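PDB 6OZE: endonuclease V from Homo sapiens, which cleaves RNA near inosine as a metal-ion-dependent endoribonuclease, a specificity that probably evolved from a bacterial DNase. Local coordinates for residues 161-175 with 187-200. The protein carries 4 engineered substitutions. Numbering follows the deposited sequence.
With NA (sodium ion), chain F.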
# COMPACT_ATOMS: atom_id res chain seq x y z
N HIS A 161 12.03 19.27 -2.90
CA HIS A 161 11.01 18.48 -2.24
C HIS A 161 10.55 19.13 -0.94
O HIS A 161 9.36 19.20 -0.66
CB HIS A 161 11.55 17.07 -1.98
CG HIS A 161 10.49 16.09 -1.60
ND1 HIS A 161 9.52 15.68 -2.49
CD2 HIS A 161 10.23 15.46 -0.44
CE1 HIS A 161 8.71 14.83 -1.89
NE2 HIS A 161 9.12 14.68 -0.64
N LYS A 162 11.50 19.65 -0.15
CA LYS A 162 11.14 20.27 1.12
C LYS A 162 10.34 21.56 0.93
O LYS A 162 9.42 21.85 1.70
CB LYS A 162 12.38 20.49 1.97
CG LYS A 162 13.02 19.18 2.42
CD LYS A 162 14.34 19.39 3.14
CE LYS A 162 14.90 18.07 3.66
NZ LYS A 162 15.18 17.10 2.56
N GLU A 163 10.67 22.37 -0.08
CA GLU A 163 9.88 23.58 -0.32
C GLU A 163 8.48 23.24 -0.80
O GLU A 163 7.51 23.91 -0.43
CB GLU A 163 10.60 24.46 -1.32
CG GLU A 163 11.96 24.97 -0.86
CD GLU A 163 11.93 25.88 0.36
OE1 GLU A 163 13.00 26.42 0.71
OE2 GLU A 163 10.86 26.07 0.98
N LYS A 164 8.34 22.19 -1.61
CA LYS A 164 7.00 21.80 -2.04
C LYS A 164 6.17 21.32 -0.86
O LYS A 164 4.95 21.56 -0.81
CB LYS A 164 7.08 20.78 -3.18
CG LYS A 164 7.56 21.42 -4.48
CD LYS A 164 8.05 20.39 -5.48
CE LYS A 164 6.90 19.61 -6.08
NZ LYS A 164 7.41 18.48 -6.93
N ILE A 165 6.79 20.64 0.11
CA ILE A 165 6.08 20.25 1.32
C ILE A 165 5.68 21.48 2.12
O ILE A 165 4.56 21.57 2.63
CB ILE A 165 6.94 19.29 2.15
CG1 ILE A 165 7.10 17.95 1.41
CG2 ILE A 165 6.34 19.10 3.53
CD1 ILE A 165 8.10 17.01 2.04
N ARG A 166 6.58 22.47 2.22
CA ARG A 166 6.24 23.71 2.91
C ARG A 166 4.94 24.31 2.38
O ARG A 166 4.13 24.82 3.15
CB ARG A 166 7.38 24.72 2.80
CG ARG A 166 7.03 26.10 3.36
CD ARG A 166 8.17 27.09 3.31
NE ARG A 166 8.68 27.32 1.96
CZ ARG A 166 8.15 28.19 1.10
NH1 ARG A 166 8.69 28.33 -0.11
NH2 ARG A 166 7.11 28.93 1.45
N LEU A 167 4.72 24.23 1.07
CA LEU A 167 3.57 24.87 0.46
C LEU A 167 2.29 24.06 0.56
O LEU A 167 1.22 24.59 0.26
CB LEU A 167 3.89 25.25 -0.99
CG LEU A 167 4.86 26.44 -1.03
CD1 LEU A 167 5.58 26.49 -2.34
CD2 LEU A 167 4.10 27.73 -0.78
N LEU A 168 2.37 22.80 0.99
CA LEU A 168 1.17 22.07 1.36
C LEU A 168 0.54 22.75 2.57
O LEU A 168 1.23 23.14 3.51
CB LEU A 168 1.51 20.63 1.73
CG LEU A 168 2.10 19.72 0.65
CD1 LEU A 168 2.57 18.39 1.24
CD2 LEU A 168 1.08 19.48 -0.46
N GLN A 169 -0.79 22.88 2.56
CA GLN A 169 -1.48 23.65 3.59
C GLN A 169 -2.47 22.82 4.40
O GLN A 169 -2.51 22.95 5.63
CB GLN A 169 -2.21 24.86 2.98
CG GLN A 169 -1.28 25.89 2.37
CD GLN A 169 -0.54 26.68 3.42
OE1 GLN A 169 0.50 26.25 3.93
NE2 GLN A 169 -1.06 27.86 3.75
N THR A 170 -3.29 22.01 3.74
CA THR A 170 -4.39 21.34 4.42
C THR A 170 -4.52 19.92 3.88
O THR A 170 -3.92 19.56 2.87
CB THR A 170 -5.74 22.03 4.17
OG1 THR A 170 -6.07 21.95 2.78
CG2 THR A 170 -5.70 23.49 4.60
N ARG A 171 -5.33 19.13 4.59
CA ARG A 171 -5.72 17.82 4.09
C ARG A 171 -6.15 17.93 2.63
O ARG A 171 -6.87 18.86 2.24
CB ARG A 171 -6.89 17.27 4.91
CG ARG A 171 -7.47 15.96 4.40
CD ARG A 171 -8.55 15.47 5.34
NE ARG A 171 -9.24 14.28 4.85
CZ ARG A 171 -10.41 13.87 5.33
NH1 ARG A 171 -11.00 14.56 6.30
NH2 ARG A 171 -11.01 12.78 4.85
N GLY A 172 -5.70 16.97 1.83
CA GLY A 172 -6.07 16.90 0.45
C GLY A 172 -5.12 17.60 -0.49
O GLY A 172 -5.16 17.32 -1.70
N ASP A 173 -4.26 18.47 0.02
CA ASP A 173 -3.28 19.14 -0.82
C ASP A 173 -2.23 18.12 -1.25
O ASP A 173 -1.82 17.27 -0.46
CB ASP A 173 -2.57 20.27 -0.07
CG ASP A 173 -3.46 21.47 0.17
OD1 ASP A 173 -4.62 21.49 -0.30
OD2 ASP A 173 -2.99 22.41 0.83
N SER A 174 -1.79 18.22 -2.50
CA SER A 174 -0.90 17.21 -3.05
C SER A 174 -0.02 17.82 -4.13
O SER A 174 -0.37 18.84 -4.72
CB SER A 174 -1.69 16.02 -3.62
OG SER A 174 -2.51 16.45 -4.69
N PHE A 175 1.13 17.19 -4.37
CA PHE A 175 1.99 17.59 -5.48
C PHE A 175 2.59 16.36 -6.15
O PHE A 175 2.75 15.32 -5.50
CB PHE A 175 3.09 18.59 -5.07
CG PHE A 175 4.11 18.08 -4.06
CD1 PHE A 175 5.21 17.32 -4.47
CD2 PHE A 175 4.02 18.43 -2.72
CE1 PHE A 175 6.17 16.92 -3.57
CE2 PHE A 175 4.98 18.01 -1.81
CZ PHE A 175 6.05 17.25 -2.23
N MET A 187 2.32 10.78 -5.96
CA MET A 187 1.97 12.09 -5.44
C MET A 187 2.31 12.14 -3.96
O MET A 187 2.12 11.16 -3.24
CB MET A 187 0.47 12.34 -5.60
CG MET A 187 -0.04 12.18 -7.02
SD MET A 187 0.26 13.66 -7.98
CE MET A 187 -0.40 14.81 -6.80
N ALA A 188 2.79 13.29 -3.50
CA ALA A 188 2.90 13.54 -2.07
C ALA A 188 1.57 14.15 -1.65
O ALA A 188 1.08 15.08 -2.30
CB ALA A 188 4.05 14.51 -1.78
N LEU A 189 1.00 13.64 -0.58
CA LEU A 189 -0.33 14.05 -0.15
C LEU A 189 -0.29 14.46 1.30
O LEU A 189 0.17 13.70 2.16
CB LEU A 189 -1.31 12.87 -0.29
CG LEU A 189 -2.65 13.04 0.42
CD1 LEU A 189 -3.47 14.16 -0.22
CD2 LEU A 189 -3.42 11.71 0.44
N ARG A 190 -0.75 15.67 1.59
CA ARG A 190 -1.00 16.04 2.98
C ARG A 190 -2.32 15.41 3.39
O ARG A 190 -3.38 15.72 2.83
CB ARG A 190 -1.02 17.55 3.17
CG ARG A 190 -1.28 17.93 4.61
CD ARG A 190 -0.85 19.36 4.87
NE ARG A 190 -1.04 19.76 6.26
CZ ARG A 190 -0.42 20.80 6.82
NH1 ARG A 190 0.43 21.53 6.10
NH2 ARG A 190 -0.64 21.12 8.09
N SER A 191 -2.27 14.47 4.32
CA SER A 191 -3.46 13.72 4.69
C SER A 191 -4.19 14.27 5.90
O SER A 191 -5.24 13.75 6.26
CB SER A 191 -3.08 12.26 4.92
OG SER A 191 -2.07 12.19 5.90
N HIS A 192 -3.66 15.31 6.55
CA HIS A 192 -4.26 15.79 7.78
C HIS A 192 -3.89 17.25 7.97
O HIS A 192 -2.77 17.65 7.65
CB HIS A 192 -3.79 14.96 8.99
CG HIS A 192 -4.57 15.19 10.24
ND1 HIS A 192 -4.27 16.19 11.13
CD2 HIS A 192 -5.64 14.54 10.75
CE1 HIS A 192 -5.13 16.15 12.14
NE2 HIS A 192 -5.97 15.15 11.93
N ASP A 193 -4.83 18.05 8.49
CA ASP A 193 -4.60 19.48 8.64
C ASP A 193 -3.46 19.77 9.61
O ASP A 193 -2.80 20.81 9.49
CB ASP A 193 -5.86 20.18 9.14
CG ASP A 193 -6.88 20.43 8.05
OD1 ASP A 193 -6.57 20.21 6.86
OD2 ASP A 193 -8.00 20.87 8.38
N ARG A 194 -3.22 18.89 10.58
CA ARG A 194 -2.31 19.18 11.68
C ARG A 194 -0.97 18.46 11.55
O ARG A 194 -0.21 18.41 12.53
CB ARG A 194 -2.96 18.88 13.03
CG ARG A 194 -3.94 19.95 13.49
CD ARG A 194 -4.56 19.61 14.83
NE ARG A 194 -5.54 18.53 14.73
CZ ARG A 194 -6.83 18.71 14.48
NH1 ARG A 194 -7.30 19.94 14.31
NH2 ARG A 194 -7.65 17.67 14.40
N SER A 195 -0.66 17.89 10.39
CA SER A 195 0.60 17.19 10.17
C SER A 195 1.26 17.75 8.92
O SER A 195 0.60 17.90 7.89
CB SER A 195 0.35 15.69 9.96
OG SER A 195 -0.22 15.46 8.68
N THR A 196 2.55 18.04 9.00
CA THR A 196 3.26 18.58 7.85
C THR A 196 3.88 17.50 6.96
O THR A 196 4.15 17.77 5.79
CB THR A 196 4.34 19.57 8.30
OG1 THR A 196 5.14 19.96 7.17
CG2 THR A 196 5.22 18.96 9.36
N ARG A 197 4.09 16.29 7.48
CA ARG A 197 4.79 15.25 6.74
C ARG A 197 3.81 14.53 5.82
O ARG A 197 2.81 13.97 6.30
CB ARG A 197 5.41 14.26 7.71
CG ARG A 197 6.32 13.23 7.07
CD ARG A 197 6.94 12.31 8.12
NE ARG A 197 6.86 10.90 7.74
CZ ARG A 197 7.10 9.89 8.58
NH1 ARG A 197 6.99 8.64 8.15
NH2 ARG A 197 7.44 10.13 9.83
N PRO A 198 4.03 14.52 4.51
CA PRO A 198 3.04 13.95 3.59
C PRO A 198 3.14 12.43 3.54
O PRO A 198 4.09 11.81 4.02
CB PRO A 198 3.43 14.55 2.24
CG PRO A 198 4.90 14.79 2.35
CD PRO A 198 5.17 15.14 3.80
N LEU A 199 2.11 11.83 2.95
CA LEU A 199 2.18 10.45 2.52
C LEU A 199 2.60 10.42 1.05
O LEU A 199 2.39 11.37 0.30
CB LEU A 199 0.81 9.79 2.62
CG LEU A 199 0.02 9.98 3.91
CD1 LEU A 199 -1.36 9.37 3.72
CD2 LEU A 199 0.74 9.32 5.06
N TYR A 200 3.20 9.31 0.64
CA TYR A 200 3.63 9.16 -0.74
C TYR A 200 2.76 8.09 -1.39
O TYR A 200 2.83 6.90 -1.02
CB TYR A 200 5.13 8.84 -0.81
CG TYR A 200 5.92 9.96 -0.21
CD1 TYR A 200 6.25 11.09 -0.96
CD2 TYR A 200 6.29 9.95 1.13
CE1 TYR A 200 6.94 12.14 -0.41
CE2 TYR A 200 6.99 11.00 1.68
CZ TYR A 200 7.31 12.10 0.91
OH TYR A 200 8.01 13.15 1.46
NA NA F . 2.53 24.56 4.80
O HOH W 1 3.03 20.14 5.00
O HOH W 2 3.59 22.56 5.13
O HOH W 3 -3.97 23.30 8.05
O HOH W 4 1.30 24.13 6.94
O HOH W 5 3.89 26.15 6.12
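Arg190 lies along the loop that follows helix 159-167, its CB and CG against Thr170 O, CB at 3.5 Å. CG stands anti to the backbone N (chi1 180°) and the chain stays extended to NE, which carries CD past Leu168 CB and the tip over Gln169. Gln169 O lies over the centre of one guanidinium face, 3.2 Å from Arg190 CZ. The edge is held by its own loop: His192 O lies in the guanidinium plane and accepts from NE, and NH2 donates to Asp193 O at 2.6 Å from above that carbonyl's plane. NH1 donates to a water bound to the sodium ion, whose ligands include Arg166 O, Leu168 O and Gln169 OE1. Nearby, Asp193 OD1 accepts a nearly straight bond from Arg171 N.

At the helix, Ile165 packs across Pro198. Its CD1 touches Pro198 CD and Tyr200 OH, both at 3.9 Å, while CG2 meets Thr196 O. Cutting Ile165 back to an alanine removes CG1, CG2 and CD1, and would probably leave a gap beside Pro198 and less cover over Thr196 O and the Tyr200 hydroxyl. That hydroxyl and His161 NE2 share a 2.8 Å hydrogen bond, the rings meeting rim to rim. The Phe175 ring is sandwiched between Ala188 CB on one face and Lys164 CB on the other.

In the backbone, Phe175 and Ala188 form an antiparallel hydrogen-bonded pair. Helix 159-167 thus packs beside the edge hairpin of strands 174-178 and 184-189 and the adjoining strand 199-205, at one end of the mixed sheet of this RNase H-like fold. Helix 209-218 meets Met187 and Leu189.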